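PDB 6LB7: calcium uptake protein 2, mitochondrial from Homo sapiens, which probably senses mitochondrial calcium through EF-hands and helps regulate calcium uptake through the mitochondrial calcium uniporter. Local coordinates for residues 70-74 and 185-190; 113-117 and 170-176; 158-162 and 178-182. All coordinates share one frame; numbering follows the deposited sequence.

Contact 1: 70-74 and 185-190; sequences STFFR and TEIQEM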
ATOM      1  N   SER B  70       4.559  17.922  22.899  1.00 24.43           N
ATOM      2  CA  SER B  70       4.918  18.391  21.568  1.00 20.37           C
ATOM      3  C   SER B  70       6.025  19.446  21.557  1.00 18.25           C
ATOM      4  O   SER B  70       6.241  20.071  20.518  1.00 16.55           O
ATOM      5  CB  SER B  70       3.680  18.947  20.865  1.00 23.43           C
ATOM      6  OG  SER B  70       3.155  20.047  21.576  1.00 28.27           O
ATOM      7  N   THR B  71       6.739  19.677  22.659  1.00 15.99           N
ATOM      8  CA  THR B  71       7.894  20.562  22.619  1.00 21.68           C
ATOM      9  C   THR B  71       9.179  19.836  22.964  1.00 18.32           C
ATOM     10  O   THR B  71      10.198  20.494  23.215  1.00 18.19           O
ATOM     11  CB  THR B  71       7.718  21.757  23.553  1.00 22.18           C
ATOM     12  OG1 THR B  71       7.697  21.300  24.918  1.00 24.59           O
ATOM     13  CG2 THR B  71       6.420  22.488  23.217  1.00 18.92           C
ATOM     14  N   PHE B  72       9.165  18.503  22.936  1.00 16.71           N
ATOM     15  CA  PHE B  72      10.334  17.714  23.315  1.00 20.11           C
ATOM     16  C   PHE B  72      11.587  18.119  22.539  1.00 22.17           C
ATOM     17  O   PHE B  72      12.651  18.318  23.127  1.00 20.67           O
ATOM     18  CB  PHE B  72      10.024  16.224  23.101  1.00 23.23           C
ATOM     19  CG  PHE B  72      11.174  15.296  23.412  1.00 24.60           C
ATOM     20  CD1 PHE B  72      11.506  14.995  24.729  1.00 22.62           C
ATOM     21  CD2 PHE B  72      11.909  14.706  22.386  1.00 19.83           C
ATOM     22  CE1 PHE B  72      12.550  14.131  25.020  1.00 17.90           C
ATOM     23  CE2 PHE B  72      12.952  13.842  22.678  1.00 19.54           C
ATOM     24  CZ  PHE B  72      13.263  13.546  23.998  1.00 19.89           C
ATOM     25  N   PHE B  73      11.502  18.191  21.202  1.00 11.94           N
ATOM     26  CA  PHE B  73      12.729  18.506  20.460  1.00 14.34           C
ATOM     27  C   PHE B  73      13.101  19.981  20.615  1.00 13.82           C
ATOM     28  O   PHE B  73      14.284  20.309  20.746  1.00 15.29           O
ATOM     29  CB  PHE B  73      12.601  18.114  18.975  1.00 16.48           C
ATOM     30  CG  PHE B  73      12.546  16.617  18.746  1.00 21.40           C
ATOM     31  CD1 PHE B  73      13.707  15.881  18.529  1.00 23.18           C
ATOM     32  CD2 PHE B  73      11.334  15.939  18.807  1.00 14.69           C
ATOM     33  CE1 PHE B  73      13.654  14.496  18.357  1.00 24.31           C
ATOM     34  CE2 PHE B  73      11.270  14.560  18.632  1.00 18.89           C
ATOM     35  CZ  PHE B  73      12.431  13.833  18.409  1.00 22.52           C
ATOM     36  N   ARG B  74      12.106  20.883  20.600  1.00 15.89           N
ATOM     37  CA  ARG B  74      12.401  22.317  20.749  1.00 14.83           C
ATOM     38  C   ARG B  74      12.952  22.638  22.130  1.00 15.95           C
ATOM     39  O   ARG B  74      13.814  23.509  22.253  1.00 18.15           O
ATOM     40  CB  ARG B  74      11.145  23.168  20.470  1.00 13.42           C
ATOM     41  CG  ARG B  74      10.868  23.348  18.960  1.00 14.59           C
ATOM     42  CD  ARG B  74       9.479  23.978  18.662  1.00 13.55           C
ATOM     43  NE  ARG B  74       8.361  23.125  19.075  1.00 15.06           N
ATOM     44  CZ  ARG B  74       7.085  23.487  19.035  1.00 21.21           C
ATOM     45  NH1 ARG B  74       6.751  24.693  18.580  1.00 17.15           N
ATOM     46  NH2 ARG B  74       6.137  22.647  19.444  1.00 13.73           N
ATOM     47  N   THR B 185       2.972  16.586  15.625  1.00 14.56           N
ATOM     48  CA  THR B 185       2.458  17.867  16.113  1.00 12.09           C
ATOM     49  C   THR B 185       3.565  18.914  16.225  1.00 11.43           C
ATOM     50  O   THR B 185       3.382  20.076  15.833  1.00 15.99           O
ATOM     51  CB  THR B 185       1.777  17.677  17.469  1.00 13.25           C
ATOM     52  OG1 THR B 185       0.704  16.750  17.328  1.00 15.10           O
ATOM     53  CG2 THR B 185       1.210  19.002  17.971  1.00 14.61           C
ATOM     54  N   GLU B 186       4.722  18.524  16.760  1.00 13.11           N
ATOM     55  CA  GLU B 186       5.799  19.487  16.943  1.00 17.69           C
ATOM     56  C   GLU B 186       6.282  20.062  15.609  1.00 10.35           C
ATOM     57  O   GLU B 186       6.480  21.280  15.500  1.00 11.85           O
ATOM     58  CB  GLU B 186       6.955  18.851  17.719  1.00 15.81           C
ATOM     59  CG  GLU B 186       8.140  19.788  17.866  1.00 13.11           C
ATOM     60  CD  GLU B 186       8.967  19.519  19.125  1.00 18.16           C
ATOM     61  OE1 GLU B 186       9.202  18.350  19.497  1.00 22.46           O
ATOM     62  OE2 GLU B 186       9.387  20.495  19.751  1.00 15.63           O
ATOM     63  N   ILE B 187       6.466  19.220  14.580  1.00 10.81           N
ATOM     64  CA  ILE B 187       6.845  19.741  13.258  1.00 10.52           C
ATOM     65  C   ILE B 187       5.768  20.675  12.728  1.00 10.64           C
ATOM     66  O   ILE B 187       6.069  21.711  12.124  1.00 10.82           O
ATOM     67  CB  ILE B 187       7.100  18.607  12.240  1.00 10.45           C
ATOM     68  CG1 ILE B 187       8.198  17.641  12.708  1.00 17.46           C
ATOM     69  CG2 ILE B 187       7.437  19.209  10.825  1.00 10.46           C
ATOM     70  CD1 ILE B 187       9.398  18.311  13.271  1.00 17.28           C
ATOM     71  N   GLN B 188       4.495  20.290  12.884  1.00 10.73           N
ATOM     72  CA  GLN B 188       3.496  21.205  12.345  1.00 10.89           C
ATOM     73  C   GLN B 188       3.474  22.514  13.128  1.00 10.96           C
ATOM     74  O   GLN B 188       3.412  23.604  12.545  1.00 11.07           O
ATOM     75  CB  GLN B 188       2.100  20.556  12.346  1.00 11.03           C
ATOM     76  CG  GLN B 188       1.952  19.244  11.541  1.00 11.01           C
ATOM     77  CD  GLN B 188       0.881  18.313  12.103  1.00 21.18           C
ATOM     78  OE1 GLN B 188       0.266  18.591  13.054  1.00 21.69           O
ATOM     79  NE2 GLN B 188       0.663  17.210  11.503  1.00 11.81           N
ATOM     80  N   GLU B 189       3.638  22.514  14.451  1.00 10.88           N
ATOM     81  CA  GLU B 189       3.615  23.791  15.162  1.00 10.96           C
ATOM     82  C   GLU B 189       4.826  24.634  14.803  1.00 10.90           C
ATOM     83  O   GLU B 189       4.733  25.861  14.681  1.00 12.00           O
ATOM     84  CB  GLU B 189       3.551  23.552  16.678  1.00 10.94           C
ATOM     85  CG  GLU B 189       2.196  23.009  17.139  1.00 15.23           C
ATOM     86  CD  GLU B 189       2.133  22.704  18.621  1.00 17.23           C
ATOM     87  OE1 GLU B 189       3.155  22.830  19.316  1.00 23.99           O
ATOM     88  OE2 GLU B 189       1.038  22.326  19.077  1.00 14.26           O
ATOM     89  N   MET B 190       5.976  24.000  14.627  1.00  9.54           N
ATOM     90  CA  MET B 190       7.168  24.775  14.306  1.00  9.53           C
ATOM     91  C   MET B 190       7.082  25.360  12.902  1.00 16.52           C
ATOM     92  O   MET B 190       7.403  26.534  12.687  1.00  9.72           O
ATOM     93  CB  MET B 190       8.390  23.891  14.461  1.00  9.42           C
ATOM     94  CG  MET B 190       9.671  24.618  14.329  1.00 23.36           C
ATOM     95  SD  MET B 190      10.986  23.543  14.915  1.00 23.98           S
ATOM     96  CE  MET B 190      12.221  24.778  15.270  1.00 16.96           C
TER
HETATM   97  O   HOH W   1       0.399  20.949  21.374  1.00 37.27           O
HETATM   98  O   HOH W   2       3.026  23.066  22.012  1.00 42.74           O
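Glu186 reaches across to the start of helix 72-76 and takes three hydrogen bonds on its carboxylate. Glu186 OE1 accepts from Phe73 N at 2.9 Å, on its syn side. OE2 has two donors, both from Arg74: the backbone N, which comes from above the carboxylate plane (39° out of it), and Arg74 NE at 2.9 Å, which is met by the anti lone pair of Glu186 OE2 and completes a salt bridge. With CG anti to its own backbone N (chi1 177°), Glu186 extends toward the first turn of that helix, where two N-H groups at the helix start and a guanidinium probably favour the charged form of this buried acid.

The Arg74 chain bends at chi3 (-65°), and its guanidinium is held by partners lying close to its plane. Arg74 NH2 donates to Ser70 O at 2.8 Å and to Glu189 OE1 at 3.0 Å, the latter a second salt bridge. Arg74, Glu186 and Glu189 thus form a salt-bridge network. Two waters link Ser70 OG to the Glu189 carboxylate, one on each oxygen, and OE2 of Glu189 also pairs with Lys243.

Packing beside the charges is lighter. Met190 SD lies 4.1 Å from Arg74 CG, the two chains running past each other in opposite directions, while Ser70 CB meets Thr185 CG2 at 3.8 Å. The Phe73 ring turns its edge to the carboxylate, CD2 lying 3.3 Å from Glu186 OE1.

Helix 30-38 packs on Phe73, Ile187 and Met190, and helix 239-249 lies against Thr185 and Gln188, so the short helix 72-76 is fastened to a long helix that is itself contacted by two others.

Contact 2: 113-117 and 170-176; sequences NEMIE and KLHYKEF. With CA (calcium ion), chain F.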
ATOM      1  N   ASN B 113       5.902  -9.289  22.934  1.00 25.18           N
ATOM      2  CA  ASN B 113       5.468  -9.061  24.312  1.00 25.54           C
ATOM      3  C   ASN B 113       4.911  -7.660  24.513  1.00 26.05           C
ATOM      4  O   ASN B 113       4.782  -7.212  25.658  1.00 25.20           O
ATOM      5  CB  ASN B 113       6.606  -9.348  25.310  1.00 19.14           C
ATOM      6  CG  ASN B 113       7.721  -8.306  25.272  1.00 26.49           C
ATOM      7  OD1 ASN B 113       7.760  -7.440  24.397  1.00 22.96           O
ATOM      8  ND2 ASN B 113       8.657  -8.411  26.216  1.00 25.87           N
ATOM      9  N   GLU B 114       4.579  -6.958  23.420  1.00 24.09           N
ATOM     10  CA  GLU B 114       3.863  -5.685  23.447  1.00 21.57           C
ATOM     11  C   GLU B 114       4.672  -4.569  24.078  1.00 20.27           C
ATOM     12  O   GLU B 114       4.117  -3.561  24.515  1.00 26.38           O
ATOM     13  CB  GLU B 114       2.516  -5.826  24.167  1.00 31.24           C
ATOM     14  CG  GLU B 114       1.699  -6.996  23.690  1.00 32.96           C
ATOM     15  CD  GLU B 114       1.184  -6.820  22.271  1.00 46.32           C
ATOM     16  OE1 GLU B 114       1.392  -5.741  21.678  1.00 55.03           O
ATOM     17  OE2 GLU B 114       0.556  -7.764  21.747  1.00 53.63           O
ATOM     18  N   MET B 115       5.985  -4.738  24.143  1.00 20.29           N
ATOM     19  CA  MET B 115       6.889  -3.736  24.660  1.00 26.53           C
ATOM     20  C   MET B 115       8.125  -3.748  23.783  1.00 26.80           C
ATOM     21  O   MET B 115       8.604  -4.812  23.378  1.00 23.73           O
ATOM     22  CB  MET B 115       7.280  -4.014  26.117  1.00 32.52           C
ATOM     23  CG  MET B 115       6.129  -4.212  27.043  1.00 54.64           C
ATOM     24  SD  MET B 115       6.480  -5.211  28.480  1.00 57.23           S
ATOM     25  CE  MET B 115       8.042  -4.708  28.860  1.00 41.29           C
ATOM     26  N   ILE B 116       8.653  -2.583  23.482  1.00 22.28           N
ATOM     27  CA  ILE B 116       9.887  -2.516  22.735  1.00 19.63           C
ATOM     28  C   ILE B 116      11.027  -2.369  23.719  1.00 24.11           C
ATOM     29  O   ILE B 116      11.000  -1.506  24.604  1.00 24.26           O
ATOM     30  CB  ILE B 116       9.869  -1.364  21.726  1.00 20.28           C
ATOM     31  CG1 ILE B 116       8.850  -1.658  20.624  1.00 14.85           C
ATOM     32  CG2 ILE B 116      11.276  -1.183  21.167  1.00 20.32           C
ATOM     33  CD1 ILE B 116       8.635  -0.477  19.711  1.00 31.29           C
ATOM     34  N   GLU B 117      12.021  -3.223  23.584  1.00 17.91           N
ATOM     35  CA  GLU B 117      13.174  -3.148  24.455  1.00 21.43           C
ATOM     36  C   GLU B 117      14.360  -2.619  23.669  1.00 18.16           C
ATOM     37  O   GLU B 117      14.389  -2.678  22.433  1.00 18.30           O
ATOM     38  CB  GLU B 117      13.445  -4.521  25.069  1.00 28.61           C
ATOM     39  CG  GLU B 117      12.148  -5.098  25.603  1.00 45.62           C
ATOM     40  CD  GLU B 117      12.330  -6.183  26.645  1.00 55.50           C
ATOM     41  OE1 GLU B 117      13.456  -6.370  27.151  1.00 63.10           O
ATOM     42  OE2 GLU B 117      11.327  -6.854  26.956  1.00 54.27           O
ATOM     43  N   LYS B 170      11.325  -0.279  29.463  1.00 28.18           N
ATOM     44  CA  LYS B 170      10.734  -0.852  28.267  1.00 32.49           C
ATOM     45  C   LYS B 170       9.621   0.072  27.784  1.00 39.52           C
ATOM     46  O   LYS B 170       8.919   0.683  28.596  1.00 34.39           O
ATOM     47  CB  LYS B 170      10.220  -2.264  28.554  1.00 38.50           C
ATOM     48  CG  LYS B 170      11.167  -3.051  29.481  1.00 49.21           C
ATOM     49  CD  LYS B 170      11.082  -4.556  29.297  1.00 54.12           C
ATOM     50  CE  LYS B 170      11.420  -5.319  30.587  1.00 58.53           C
ATOM     51  NZ  LYS B 170      10.220  -5.933  31.235  1.00 58.64           N
ATOM     52  N   LEU B 171       9.464   0.182  26.460  1.00 31.74           N
ATOM     53  CA  LEU B 171       8.565   1.161  25.846  1.00 25.75           C
ATOM     54  C   LEU B 171       7.257   0.476  25.441  1.00 24.38           C
ATOM     55  O   LEU B 171       7.239  -0.384  24.554  1.00 24.34           O
ATOM     56  CB  LEU B 171       9.243   1.824  24.644  1.00 22.11           C
ATOM     57  CG  LEU B 171       8.476   2.868  23.833  1.00 22.06           C
ATOM     58  CD1 LEU B 171       8.106   4.044  24.715  1.00 24.57           C
ATOM     59  CD2 LEU B 171       9.304   3.355  22.636  1.00 25.34           C
ATOM     60  N   HIS B 172       6.165   0.863  26.089  1.00 25.17           N
ATOM     61  CA  HIS B 172       4.853   0.318  25.771  1.00 24.51           C
ATOM     62  C   HIS B 172       4.238   1.106  24.622  1.00 27.23           C
ATOM     63  O   HIS B 172       4.715   2.183  24.253  1.00 25.77           O
ATOM     64  CB  HIS B 172       3.956   0.350  27.008  1.00 30.47           C
ATOM     65  CG  HIS B 172       4.481  -0.482  28.136  1.00 32.57           C
ATOM     66  ND1 HIS B 172       3.942  -1.706  28.473  1.00 35.87           N
ATOM     67  CD2 HIS B 172       5.527  -0.285  28.974  1.00 40.68           C
ATOM     68  CE1 HIS B 172       4.618  -2.216  29.487  1.00 38.85           C
ATOM     69  NE2 HIS B 172       5.589  -1.377  29.806  1.00 38.70           N
ATOM     70  N   TYR B 173       3.163   0.563  24.043  1.00 17.08           N
ATOM     71  CA  TYR B 173       2.626   1.194  22.845  1.00 20.20           C
ATOM     72  C   TYR B 173       2.115   2.600  23.130  1.00 34.55           C
ATOM     73  O   TYR B 173       2.264   3.504  22.295  1.00 26.53           O
ATOM     74  CB  TYR B 173       1.514   0.360  22.223  1.00 20.40           C
ATOM     75  CG  TYR B 173       0.963   1.063  21.012  1.00 25.13           C
ATOM     76  CD1 TYR B 173       1.811   1.416  19.950  1.00 15.72           C
ATOM     77  CD2 TYR B 173      -0.387   1.416  20.932  1.00 22.20           C
ATOM     78  CE1 TYR B 173       1.323   2.090  18.837  1.00 21.36           C
ATOM     79  CE2 TYR B 173      -0.880   2.080  19.833  1.00 28.71           C
ATOM     80  CZ  TYR B 173      -0.015   2.417  18.782  1.00 24.85           C
ATOM     81  OH  TYR B 173      -0.506   3.076  17.687  1.00 26.22           O
ATOM     82  N   LYS B 174       1.498   2.812  24.294  1.00 28.60           N
ATOM     83  CA  LYS B 174       0.867   4.116  24.475  1.00 27.40           C
ATOM     84  C   LYS B 174       1.903   5.223  24.622  1.00 18.52           C
ATOM     85  O   LYS B 174       1.662   6.341  24.159  1.00 25.00           O
ATOM     86  CB  LYS B 174      -0.122   4.076  25.640  1.00 34.19           C
ATOM     87  CG  LYS B 174       0.398   4.457  26.992  1.00 42.86           C
ATOM     88  CD  LYS B 174      -0.743   4.344  28.024  1.00 54.25           C
ATOM     89  CE  LYS B 174      -0.261   4.648  29.432  1.00 51.89           C
ATOM     90  NZ  LYS B 174      -1.271   4.388  30.490  1.00 50.21           N
ATOM     91  N   GLU B 175       3.069   4.934  25.206  1.00 17.14           N
ATOM     92  CA  GLU B 175       4.031   6.029  25.146  1.00 25.20           C
ATOM     93  C   GLU B 175       4.748   6.070  23.795  1.00 23.23           C
ATOM     94  O   GLU B 175       5.101   7.149  23.314  1.00 21.64           O
ATOM     95  CB  GLU B 175       5.088   5.913  26.249  1.00 27.73           C
ATOM     96  CG  GLU B 175       4.697   6.119  27.643  1.00 52.20           C
ATOM     97  CD  GLU B 175       3.478   5.360  28.070  1.00 60.11           C
ATOM     98  OE1 GLU B 175       2.557   5.937  28.422  1.00 58.09           O
ATOM     99  OE2 GLU B 175       3.444   4.196  28.048  1.00 56.76           O
ATOM    100  N   PHE B 176       4.837   4.981  23.026  1.00 17.46           N
ATOM    101  CA  PHE B 176       5.348   5.063  21.654  1.00 17.36           C
ATOM    102  C   PHE B 176       4.414   5.897  20.786  1.00 20.28           C
ATOM    103  O   PHE B 176       4.855   6.811  20.087  1.00 18.84           O
ATOM    104  CB  PHE B 176       5.509   3.648  21.089  1.00 21.90           C
ATOM    105  CG  PHE B 176       5.951   3.578  19.628  1.00 20.67           C
ATOM    106  CD1 PHE B 176       7.284   3.380  19.302  1.00 20.17           C
ATOM    107  CD2 PHE B 176       5.019   3.645  18.595  1.00 21.33           C
ATOM    108  CE1 PHE B 176       7.698   3.265  17.970  1.00 22.56           C
ATOM    109  CE2 PHE B 176       5.422   3.535  17.249  1.00 18.66           C
ATOM    110  CZ  PHE B 176       6.766   3.346  16.944  1.00 19.71           C
TER
HETATM  111 CA    CA F 501       9.449  -6.815  22.677  1.00 22.68          CA
HETATM  112  O   HOH W   3       2.014  -2.092  24.711  1.00 21.26           O
HETATM  113  O   HOH W   4      11.216  -7.511  24.476  1.00 32.94           O
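Met115 faces two ways: its carbonyl oxygen binds a calcium ion at 2.3 Å, while its side chain lies over the imidazole of His172. CG sits above one face of that ring, 3.8 Å from the centroid and 26° off the normal, a CH-pi contact. SD follows obliquely, the two side chains lying side by side and pointing the same way. Met115 CG stands beside its backbone N (chi1 -53°), which brings the CG methylene over the imidazole and leaves SD oblique to it.

The backbones meet as a very short antiparallel pair. Ile116 N donates to Leu171 O at 2.8 Å, and Leu171 N returns a nearly straight bond to Ile116 O (175°). Water 3 extends the link, bridging Glu114 O and Tyr173 N. On the other face from Met115 and His172, Ile116 CD1 approaches Phe176 CD1 at 4.1 Å, and Phe105 and Leu108 of helix 99-108 also pack on Ile116.

Asn113 OD1 binds the calcium at 2.5 Å and accepts Met115 N from above its carbonyl plane, closing an Asx turn. Asn113 ND2 donates to Glu117 OE2 at 3.2 Å, holding the amide in position.

Asp109, Asp111 and Glu120 join Asn113, Met115 O and a water around the metal. This is the calcium loop of an EF-hand, and its short strand pairs with 171-172 as the loops of paired EF-hands do.

Contact 3: 158-162 and 178-182; sequences LQMRF and RFMEN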
ATOM      1  N   LEU B 158      17.088   9.485  22.039  1.00 20.61           N
ATOM      2  CA  LEU B 158      15.944   8.572  21.940  1.00 22.69           C
ATOM      3  C   LEU B 158      16.136   7.330  22.813  1.00 24.15           C
ATOM      4  O   LEU B 158      15.196   6.864  23.469  1.00 18.63           O
ATOM      5  CB  LEU B 158      15.703   8.162  20.483  1.00 22.90           C
ATOM      6  CG  LEU B 158      15.095   9.186  19.521  1.00 23.91           C
ATOM      7  CD1 LEU B 158      14.638   8.502  18.249  1.00 22.75           C
ATOM      8  CD2 LEU B 158      13.928   9.975  20.172  1.00 26.22           C
ATOM      9  N   GLN B 159      17.333   6.759  22.823  1.00 14.38           N
ATOM     10  CA  GLN B 159      17.528   5.570  23.650  1.00 26.77           C
ATOM     11  C   GLN B 159      17.350   5.901  25.132  1.00 28.72           C
ATOM     12  O   GLN B 159      16.792   5.102  25.889  1.00 26.12           O
ATOM     13  CB  GLN B 159      18.897   4.956  23.373  1.00 19.36           C
ATOM     14  CG  GLN B 159      19.031   4.412  21.973  1.00 25.86           C
ATOM     15  CD  GLN B 159      20.338   3.702  21.766  1.00 35.30           C
ATOM     16  OE1 GLN B 159      20.402   2.477  21.828  1.00 48.34           O
ATOM     17  NE2 GLN B 159      21.400   4.465  21.527  1.00 33.35           N
ATOM     18  N   MET B 160      17.783   7.094  25.552  1.00 25.55           N
ATOM     19  CA  MET B 160      17.520   7.564  26.914  1.00 32.44           C
ATOM     20  C   MET B 160      16.028   7.699  27.183  1.00 26.33           C
ATOM     21  O   MET B 160      15.518   7.197  28.193  1.00 30.88           O
ATOM     22  CB  MET B 160      18.185   8.918  27.142  1.00 46.82           C
ATOM     23  CG  MET B 160      19.680   8.915  27.044  1.00 64.41           C
ATOM     24  SD  MET B 160      20.356   8.250  28.563  1.00 89.08           S
ATOM     25  CE  MET B 160      19.167   8.871  29.751  1.00 85.84           C
ATOM     26  N   ARG B 161      15.330   8.433  26.314  1.00 24.15           N
ATOM     27  CA  ARG B 161      13.907   8.679  26.503  1.00 33.36           C
ATOM     28  C   ARG B 161      13.117   7.375  26.543  1.00 32.18           C
ATOM     29  O   ARG B 161      12.199   7.217  27.355  1.00 37.54           O
ATOM     30  CB  ARG B 161      13.413   9.589  25.380  1.00 27.47           C
ATOM     31  CG  ARG B 161      11.949   9.643  25.145  1.00 30.52           C
ATOM     32  CD  ARG B 161      11.196  10.306  26.221  1.00 29.50           C
ATOM     33  NE  ARG B 161      10.319  11.176  25.758  1.00 43.47           N
ATOM     34  CZ  ARG B 161       9.137  11.064  25.897  1.00 58.09           C
ATOM     35  NH1 ARG B 161       8.678  10.110  26.479  1.00 62.63           N
ATOM     36  NH2 ARG B 161       8.410  11.900  25.440  1.00 63.36           N
ATOM     37  N   PHE B 162      13.487   6.408  25.706  1.00 24.66           N
ATOM     38  CA  PHE B 162      12.715   5.178  25.578  1.00 24.37           C
ATOM     39  C   PHE B 162      13.138   4.122  26.592  1.00 27.18           C
ATOM     40  O   PHE B 162      12.284   3.410  27.130  1.00 31.21           O
ATOM     41  CB  PHE B 162      12.844   4.608  24.154  1.00 20.38           C
ATOM     42  CG  PHE B 162      12.209   5.478  23.077  1.00 28.83           C
ATOM     43  CD1 PHE B 162      11.183   6.366  23.392  1.00 27.23           C
ATOM     44  CD2 PHE B 162      12.639   5.403  21.753  1.00 27.64           C
ATOM     45  CE1 PHE B 162      10.603   7.173  22.412  1.00 26.84           C
ATOM     46  CE2 PHE B 162      12.057   6.207  20.760  1.00 32.43           C
ATOM     47  CZ  PHE B 162      11.038   7.095  21.091  1.00 29.01           C
ATOM     48  N   ARG B 178       2.167   8.149  21.649  1.00 22.02           N
ATOM     49  CA  ARG B 178       2.106   9.547  22.057  1.00 25.87           C
ATOM     50  C   ARG B 178       3.333  10.322  21.571  1.00 17.92           C
ATOM     51  O   ARG B 178       3.229  11.492  21.185  1.00 20.01           O
ATOM     52  CB  ARG B 178       1.961   9.614  23.578  1.00 24.88           C
ATOM     53  CG  ARG B 178       1.819  10.956  24.130  1.00 40.44           C
ATOM     54  CD  ARG B 178       1.452  10.934  25.602  1.00 52.39           C
ATOM     55  NE  ARG B 178       0.152  10.624  25.801  1.00 57.37           N
ATOM     56  CZ  ARG B 178      -0.770  11.396  25.611  1.00 68.05           C
ATOM     57  NH1 ARG B 178      -0.531  12.523  25.219  1.00 72.49           N
ATOM     58  NH2 ARG B 178      -1.929  11.041  25.807  1.00 71.06           N
ATOM     59  N   PHE B 179       4.503   9.689  21.634  1.00 16.17           N
ATOM     60  CA  PHE B 179       5.717  10.316  21.129  1.00 14.77           C
ATOM     61  C   PHE B 179       5.616  10.606  19.627  1.00 14.40           C
ATOM     62  O   PHE B 179       5.996  11.691  19.177  1.00 15.53           O
ATOM     63  CB  PHE B 179       6.924   9.427  21.420  1.00 20.53           C
ATOM     64  CG  PHE B 179       8.240  10.077  21.083  1.00 18.36           C
ATOM     65  CD1 PHE B 179       8.804   9.916  19.823  1.00 22.39           C
ATOM     66  CD2 PHE B 179       8.887  10.870  22.008  1.00 30.54           C
ATOM     67  CE1 PHE B 179      10.003  10.525  19.497  1.00 21.98           C
ATOM     68  CE2 PHE B 179      10.089  11.472  21.696  1.00 29.00           C
ATOM     69  CZ  PHE B 179      10.640  11.298  20.431  1.00 19.21           C
ATOM     70  N   MET B 180       5.100   9.651  18.843  1.00 13.68           N
ATOM     71  CA  MET B 180       4.972   9.850  17.399  1.00 15.22           C
ATOM     72  C   MET B 180       3.912  10.897  17.061  1.00 20.33           C
ATOM     73  O   MET B 180       4.114  11.719  16.165  1.00 11.25           O
ATOM     74  CB  MET B 180       4.636   8.524  16.712  1.00 12.59           C
ATOM     75  CG  MET B 180       5.651   7.422  16.991  1.00 21.71           C
ATOM     76  SD  MET B 180       7.370   7.969  16.793  1.00 30.74           S
ATOM     77  CE  MET B 180       8.206   6.911  17.974  1.00 32.83           C
ATOM     78  N   GLU B 181       2.757  10.860  17.737  1.00 14.17           N
ATOM     79  CA  GLU B 181       1.784  11.942  17.581  1.00 15.72           C
ATOM     80  C   GLU B 181       2.418  13.289  17.907  1.00 13.14           C
ATOM     81  O   GLU B 181       2.187  14.279  17.213  1.00 17.65           O
ATOM     82  CB  GLU B 181       0.570  11.717  18.493  1.00 21.00           C
ATOM     83  CG  GLU B 181      -0.325  10.505  18.160  1.00 21.58           C
ATOM     84  CD  GLU B 181      -1.290  10.156  19.311  1.00 28.52           C
ATOM     85  OE1 GLU B 181      -2.214   9.329  19.106  1.00 22.45           O
ATOM     86  OE2 GLU B 181      -1.104  10.689  20.429  1.00 25.89           O
ATOM     87  N   ASN B 182       3.200  13.347  18.985  1.00 12.15           N
ATOM     88  CA  ASN B 182       3.784  14.610  19.410  1.00 13.31           C
ATOM     89  C   ASN B 182       4.901  15.059  18.471  1.00 13.44           C
ATOM     90  O   ASN B 182       5.129  16.266  18.320  1.00 14.19           O
ATOM     91  CB  ASN B 182       4.300  14.485  20.841  1.00 13.94           C
ATOM     92  CG  ASN B 182       3.169  14.613  21.892  1.00 21.41           C
ATOM     93  OD1 ASN B 182       2.137  15.222  21.630  1.00 23.78           O
ATOM     94  ND2 ASN B 182       3.378  14.033  23.073  1.00 18.49           N
TER
HETATM   95  O   HOH W   5       5.429  11.932  24.101  1.00 32.59           O
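Aromatic packing dominates where Phe162 and Phe179 form a T-shaped pair. The edge of Phe162 points at one face of Phe179, with centroids 5.1 Å apart and planes at 80°. The leading atom is Phe162 CZ, 3.8 Å from Phe179 CD1 and displaced toward the rim of the ring it meets. Phe179 holds CG anti to its backbone N (chi1 -173°), and this carries the ring out toward helix 157-163.

Aliphatic contacts flank the pair. Leu158 CD2 touches Phe179 CZ at 3.6 Å, approaching the ring obliquely, and Met180 CE lies 4.2 Å from Phe162 CZ.

The polar part belongs to Arg161, whose chain bends at chi2 and chi3. Arg161 NH2 comes to the edge of the Phe179 ring, 3.6 Å from CD2; the guanidinium and ring planes are nearly perpendicular, and Phe179 CD2 lies over one face of the guanidinium. Arg161 NH2 also donates to water 5 at 3.3 Å, and the same water accepts from Asn182 ND2, joining the two helices through solvent.

An alanine at Phe179 would remove the ring that Phe162 meets edge-on, and would probably open a gap between the two helices, facing Leu158 and Phe162, and leave the Arg161 guanidinium less restrained.

The two helix segments have their axes 13.6 Å apart at closest approach and run at 133° to each other, a separation spanned by these long side chains. Phe72 joins them, as a cation-pi partner of Arg161 and an edge-to-face partner of Phe179. Helix 84-94 meets Leu158 through Leu90 and Met180 through Phe89 and Ile93, while Phe101 of helix 99-108 also packs on Met180.

Helix 173-196 contributes to all three contacts: its first turn to contact 2, its next turns to contact 3 and a later portion to contact 1. Contacts 1 and 2 do not touch, their centres being 22 Å apart, while contact 3 lies between, its centre 12 Å from that of the first and 11 Å from that of the second. Phe73 CZ meets Phe179 CZ at 3.7 Å, and Leu171 CD2 meets Phe162 CG at 3.6 Å, giving continuous packing. Along the chain, contacts 2 and 3 interleave inside the loop closed by contact 1. The calcium-bound loop is thereby connected, through one long helix and an aromatic core, to helix 72-76.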